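Local coordinates for xylose isomerase-like TIM barrel domain-containing protein (Thermus thermophilus, PDB 3AYV) that binds a cluster of zinc ions in a TIM barrel, and is possibly a DNA-repair endonuclease of the AP endonuclease family involved in protection against oxidative stress, at residues 127-139 with 155-169. Sequence-based numbering, arbitrary orientation.
With ZN (zinc ion), chain F; ZN (zinc ion), chain E; ZN (zinc ion), chain G.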
# COMPACT_ATOMS: atom_id res chain seq x y z
N ARG A 127 10.90 -12.64 -3.25
CA ARG A 127 10.77 -14.10 -3.19
C ARG A 127 11.89 -14.69 -2.32
O ARG A 127 11.62 -15.49 -1.40
CB ARG A 127 10.77 -14.70 -4.60
CG ARG A 127 10.63 -16.21 -4.63
CD ARG A 127 10.07 -16.75 -5.95
NE ARG A 127 10.67 -16.13 -7.12
CZ ARG A 127 10.01 -15.45 -8.05
NH1 ARG A 127 8.69 -15.28 -8.00
NH2 ARG A 127 10.69 -14.92 -9.05
N THR A 128 13.13 -14.26 -2.57
CA THR A 128 14.29 -14.70 -1.76
C THR A 128 14.09 -14.44 -0.26
O THR A 128 14.35 -15.32 0.59
CB THR A 128 15.60 -14.04 -2.25
OG1 THR A 128 15.87 -14.50 -3.58
CG2 THR A 128 16.79 -14.38 -1.31
N LEU A 129 13.60 -13.24 0.05
CA LEU A 129 13.35 -12.82 1.43
C LEU A 129 12.09 -13.38 2.11
O LEU A 129 11.94 -13.26 3.33
CB LEU A 129 13.38 -11.27 1.52
CG LEU A 129 14.75 -10.63 1.23
CD1 LEU A 129 14.59 -9.09 0.98
CD2 LEU A 129 15.78 -10.88 2.34
N GLY A 130 11.18 -13.95 1.35
CA GLY A 130 9.94 -14.48 1.89
C GLY A 130 8.93 -13.39 2.20
O GLY A 130 8.06 -13.57 3.05
N VAL A 131 9.04 -12.27 1.50
CA VAL A 131 8.13 -11.12 1.67
C VAL A 131 7.19 -11.10 0.46
O VAL A 131 7.63 -11.21 -0.69
CB VAL A 131 8.95 -9.81 1.73
CG1 VAL A 131 8.01 -8.56 1.77
CG2 VAL A 131 9.94 -9.83 2.93
N ARG A 132 5.89 -10.99 0.73
CA ARG A 132 4.89 -10.94 -0.34
C ARG A 132 4.81 -9.50 -0.89
O ARG A 132 4.59 -8.58 -0.11
CB ARG A 132 3.53 -11.34 0.23
CG ARG A 132 2.32 -11.16 -0.69
CD ARG A 132 2.40 -12.06 -1.94
NE ARG A 132 1.14 -12.09 -2.67
CZ ARG A 132 0.97 -12.70 -3.84
NH1 ARG A 132 2.00 -13.33 -4.40
NH2 ARG A 132 -0.21 -12.67 -4.47
N LEU A 133 4.99 -9.34 -2.21
CA LEU A 133 5.05 -7.99 -2.82
C LEU A 133 3.68 -7.61 -3.33
O LEU A 133 3.02 -8.41 -4.00
CB LEU A 133 6.03 -7.98 -4.00
CG LEU A 133 6.55 -6.67 -4.55
CD1 LEU A 133 7.32 -5.86 -3.47
CD2 LEU A 133 7.44 -6.88 -5.78
N LEU A 134 3.25 -6.39 -3.03
CA LEU A 134 1.90 -5.97 -3.41
C LEU A 134 1.96 -4.64 -4.13
O LEU A 134 2.53 -3.69 -3.62
CB LEU A 134 0.99 -5.79 -2.18
CG LEU A 134 0.91 -7.00 -1.24
CD1 LEU A 134 0.27 -6.58 0.07
CD2 LEU A 134 0.10 -8.10 -1.94
N LEU A 135 1.35 -4.59 -5.30
CA LEU A 135 1.22 -3.34 -6.05
C LEU A 135 -0.09 -2.64 -5.71
O LEU A 135 -1.16 -3.25 -5.79
CB LEU A 135 1.29 -3.67 -7.56
CG LEU A 135 1.05 -2.56 -8.61
CD1 LEU A 135 2.01 -1.40 -8.35
CD2 LEU A 135 1.26 -3.16 -9.97
N GLU A 136 0.00 -1.36 -5.34
CA GLU A 136 -1.17 -0.56 -4.93
C GLU A 136 -1.57 0.38 -6.07
O GLU A 136 -0.68 0.90 -6.77
CB GLU A 136 -0.78 0.26 -3.69
CG GLU A 136 -1.83 1.16 -3.17
CD GLU A 136 -1.30 2.19 -2.19
OE1 GLU A 136 -0.17 2.08 -1.69
OE2 GLU A 136 -2.02 3.14 -1.91
N ASN A 137 -2.88 0.56 -6.31
CA ASN A 137 -3.29 1.55 -7.32
C ASN A 137 -3.03 2.96 -6.76
O ASN A 137 -3.24 3.21 -5.57
CB ASN A 137 -4.77 1.41 -7.71
CG ASN A 137 -5.72 1.54 -6.51
OD1 ASN A 137 -5.68 0.73 -5.58
ND2 ASN A 137 -6.58 2.59 -6.52
N SER A 138 -2.60 3.85 -7.65
CA SER A 138 -2.34 5.24 -7.32
C SER A 138 -3.04 6.13 -8.35
O SER A 138 -4.22 6.46 -8.18
CB SER A 138 -0.83 5.50 -7.19
OG SER A 138 -0.13 5.13 -8.38
N HIS A 139 -2.38 6.41 -9.48
CA HIS A 139 -2.88 7.31 -10.49
C HIS A 139 -3.36 6.64 -11.77
O HIS A 139 -3.69 7.34 -12.72
CB HIS A 139 -1.81 8.39 -10.84
CG HIS A 139 -1.45 9.23 -9.66
ND1 HIS A 139 -2.20 10.32 -9.28
CD2 HIS A 139 -0.46 9.10 -8.74
CE1 HIS A 139 -1.67 10.85 -8.18
NE2 HIS A 139 -0.62 10.12 -7.83
N GLY A 155 0.78 -14.72 -10.30
CA GLY A 155 0.55 -15.02 -8.89
C GLY A 155 1.67 -14.66 -7.92
O GLY A 155 1.49 -14.78 -6.70
N GLU A 156 2.82 -14.22 -8.44
CA GLU A 156 3.95 -13.81 -7.60
C GLU A 156 3.87 -12.33 -7.17
O GLU A 156 4.72 -11.85 -6.40
CB GLU A 156 5.29 -14.06 -8.32
CG GLU A 156 5.46 -15.56 -8.68
CD GLU A 156 5.43 -16.39 -7.42
OE1 GLU A 156 6.33 -16.19 -6.57
OE2 GLU A 156 4.50 -17.21 -7.26
N LEU A 157 2.89 -11.62 -7.72
CA LEU A 157 2.65 -10.22 -7.35
C LEU A 157 1.19 -10.06 -6.94
O LEU A 157 0.28 -10.45 -7.69
CB LEU A 157 2.96 -9.32 -8.54
CG LEU A 157 2.79 -7.83 -8.35
CD1 LEU A 157 3.79 -7.35 -7.27
CD2 LEU A 157 3.02 -7.15 -9.71
N GLY A 158 0.95 -9.49 -5.77
CA GLY A 158 -0.42 -9.28 -5.34
C GLY A 158 -0.85 -7.83 -5.58
O GLY A 158 -0.03 -7.01 -6.03
N PHE A 159 -2.11 -7.54 -5.25
CA PHE A 159 -2.72 -6.24 -5.45
C PHE A 159 -3.24 -5.67 -4.11
O PHE A 159 -3.86 -6.40 -3.32
CB PHE A 159 -3.86 -6.35 -6.47
CG PHE A 159 -4.64 -5.06 -6.66
CD1 PHE A 159 -3.98 -3.89 -7.03
CD2 PHE A 159 -6.03 -5.03 -6.45
CE1 PHE A 159 -4.69 -2.67 -7.18
CE2 PHE A 159 -6.75 -3.83 -6.64
CZ PHE A 159 -6.07 -2.65 -7.00
N CYS A 160 -2.94 -4.40 -3.86
CA CYS A 160 -3.47 -3.67 -2.72
C CYS A 160 -4.41 -2.59 -3.27
O CYS A 160 -3.99 -1.74 -4.05
CB CYS A 160 -2.31 -3.01 -1.94
SG CYS A 160 -2.93 -1.89 -0.62
N PHE A 161 -5.68 -2.63 -2.86
CA PHE A 161 -6.66 -1.67 -3.34
C PHE A 161 -6.80 -0.52 -2.36
O PHE A 161 -7.11 -0.72 -1.18
CB PHE A 161 -8.04 -2.32 -3.55
CG PHE A 161 -9.14 -1.36 -3.97
CD1 PHE A 161 -8.95 -0.42 -4.99
CD2 PHE A 161 -10.40 -1.40 -3.34
CE1 PHE A 161 -9.98 0.45 -5.36
CE2 PHE A 161 -11.43 -0.57 -3.72
CZ PHE A 161 -11.23 0.37 -4.73
N ASP A 162 -6.61 0.69 -2.89
CA ASP A 162 -6.88 1.91 -2.18
C ASP A 162 -8.03 2.62 -2.85
O ASP A 162 -7.86 3.19 -3.93
CB ASP A 162 -5.64 2.80 -2.21
CG ASP A 162 -5.79 4.03 -1.31
OD1 ASP A 162 -6.76 4.79 -1.45
OD2 ASP A 162 -4.95 4.21 -0.43
N ALA A 163 -9.21 2.59 -2.23
CA ALA A 163 -10.43 3.11 -2.87
C ALA A 163 -10.40 4.63 -3.07
O ALA A 163 -10.95 5.13 -4.05
CB ALA A 163 -11.70 2.69 -2.08
N ALA A 164 -9.79 5.35 -2.14
CA ALA A 164 -9.70 6.81 -2.26
C ALA A 164 -8.84 7.21 -3.46
O ALA A 164 -9.16 8.18 -4.16
CB ALA A 164 -9.17 7.41 -0.97
N HIS A 165 -7.74 6.49 -3.69
CA HIS A 165 -6.92 6.79 -4.86
C HIS A 165 -7.74 6.61 -6.12
O HIS A 165 -7.64 7.41 -7.04
CB HIS A 165 -5.67 5.91 -4.91
CG HIS A 165 -4.67 6.21 -3.85
ND1 HIS A 165 -3.55 5.44 -3.65
CD2 HIS A 165 -4.64 7.19 -2.90
CE1 HIS A 165 -2.86 5.93 -2.63
NE2 HIS A 165 -3.51 6.99 -2.15
N ALA A 166 -8.55 5.54 -6.18
CA ALA A 166 -9.42 5.36 -7.36
C ALA A 166 -10.41 6.53 -7.51
O ALA A 166 -10.64 7.04 -8.61
CB ALA A 166 -10.16 4.02 -7.27
N ARG A 167 -10.95 6.97 -6.39
CA ARG A 167 -11.98 8.01 -6.40
C ARG A 167 -11.41 9.35 -6.79
O ARG A 167 -12.03 10.07 -7.59
CB ARG A 167 -12.64 8.10 -5.02
CG ARG A 167 -13.75 9.18 -4.90
CD ARG A 167 -14.91 8.99 -5.87
NE ARG A 167 -15.95 10.01 -5.61
CZ ARG A 167 -17.13 9.76 -5.04
NH1 ARG A 167 -17.44 8.52 -4.67
NH2 ARG A 167 -18.01 10.75 -4.85
N VAL A 168 -10.25 9.72 -6.24
CA VAL A 168 -9.74 11.06 -6.49
C VAL A 168 -8.73 11.16 -7.64
O VAL A 168 -8.60 12.23 -8.24
CB VAL A 168 -9.22 11.77 -5.22
CG1 VAL A 168 -10.28 11.69 -4.07
CG2 VAL A 168 -7.90 11.20 -4.75
N PHE A 169 -8.04 10.07 -7.97
CA PHE A 169 -6.97 10.17 -8.99
C PHE A 169 -7.28 9.48 -10.34
O PHE A 169 -6.66 9.82 -11.36
CB PHE A 169 -5.64 9.64 -8.44
CG PHE A 169 -5.12 10.38 -7.24
CD1 PHE A 169 -5.09 11.78 -7.21
CD2 PHE A 169 -4.65 9.68 -6.14
CE1 PHE A 169 -4.59 12.47 -6.11
CE2 PHE A 169 -4.13 10.37 -5.01
CZ PHE A 169 -4.10 11.77 -5.01
ZN ZN F . -2.94 3.67 -0.07
ZN ZN E . 0.38 3.79 -0.98
ZN ZN G . -3.39 7.90 -0.10
O HOH W 1 -1.50 -13.37 -6.80
O HOH W 2 5.53 -11.67 -3.91
O HOH W 3 -4.57 9.93 -13.11
O HOH W 4 -5.55 7.01 0.38
O HOH W 5 -0.63 4.16 0.83
O HOH W 6 0.54 6.21 -0.55
O HOH W 7 -2.70 5.97 0.63
O HOH W 8 -1.39 8.72 -0.45
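Asn-137 faces Asp-162 with its amide and grips its backbone twice. Asn-137 OD1 takes Asp-162 N on a lone pair in the amide plane, at 2.8 Å and nearly straight (176°). Asn-137 ND2 gives a bond to Asp-162 O at 3.0 Å. Chi1 of 58° sets CG between backbone N and carbonyl carbon, which brings the amide across to Asp-162. With an alanine here, the N-H and carbonyl of Asp-162 would probably lose these mates, and the start of helix 163-169 could shift. Asn-137 O receives His-165 ND1 at 3.0 Å, in the ring plane. This bond and a zinc ion together hold the ring's rotation; His-165 NE2 binds that zinc at 2.2 Å, with Asp-196 and His-198. Strands 132-136 and 158-162 are parallel neighbours in the TIM barrel, joined through helix 147-153. The metals sit at their C-terminal ends. The extended Glu-136 bridges two zinc ions, OE1 to one and OE2 to the other. Asp-162 OD2 binds the zinc held by Glu-136 OE2, at 2.1 Å. At the opposite strand ends, Arg-132 lays one guanidinium face over Gly-158 N, while Arg-132 NH1 meets Gly-155 O edge-on at 2.8 Å. Arg-127 NH1 forms a salt bridge with Glu-156 OE1.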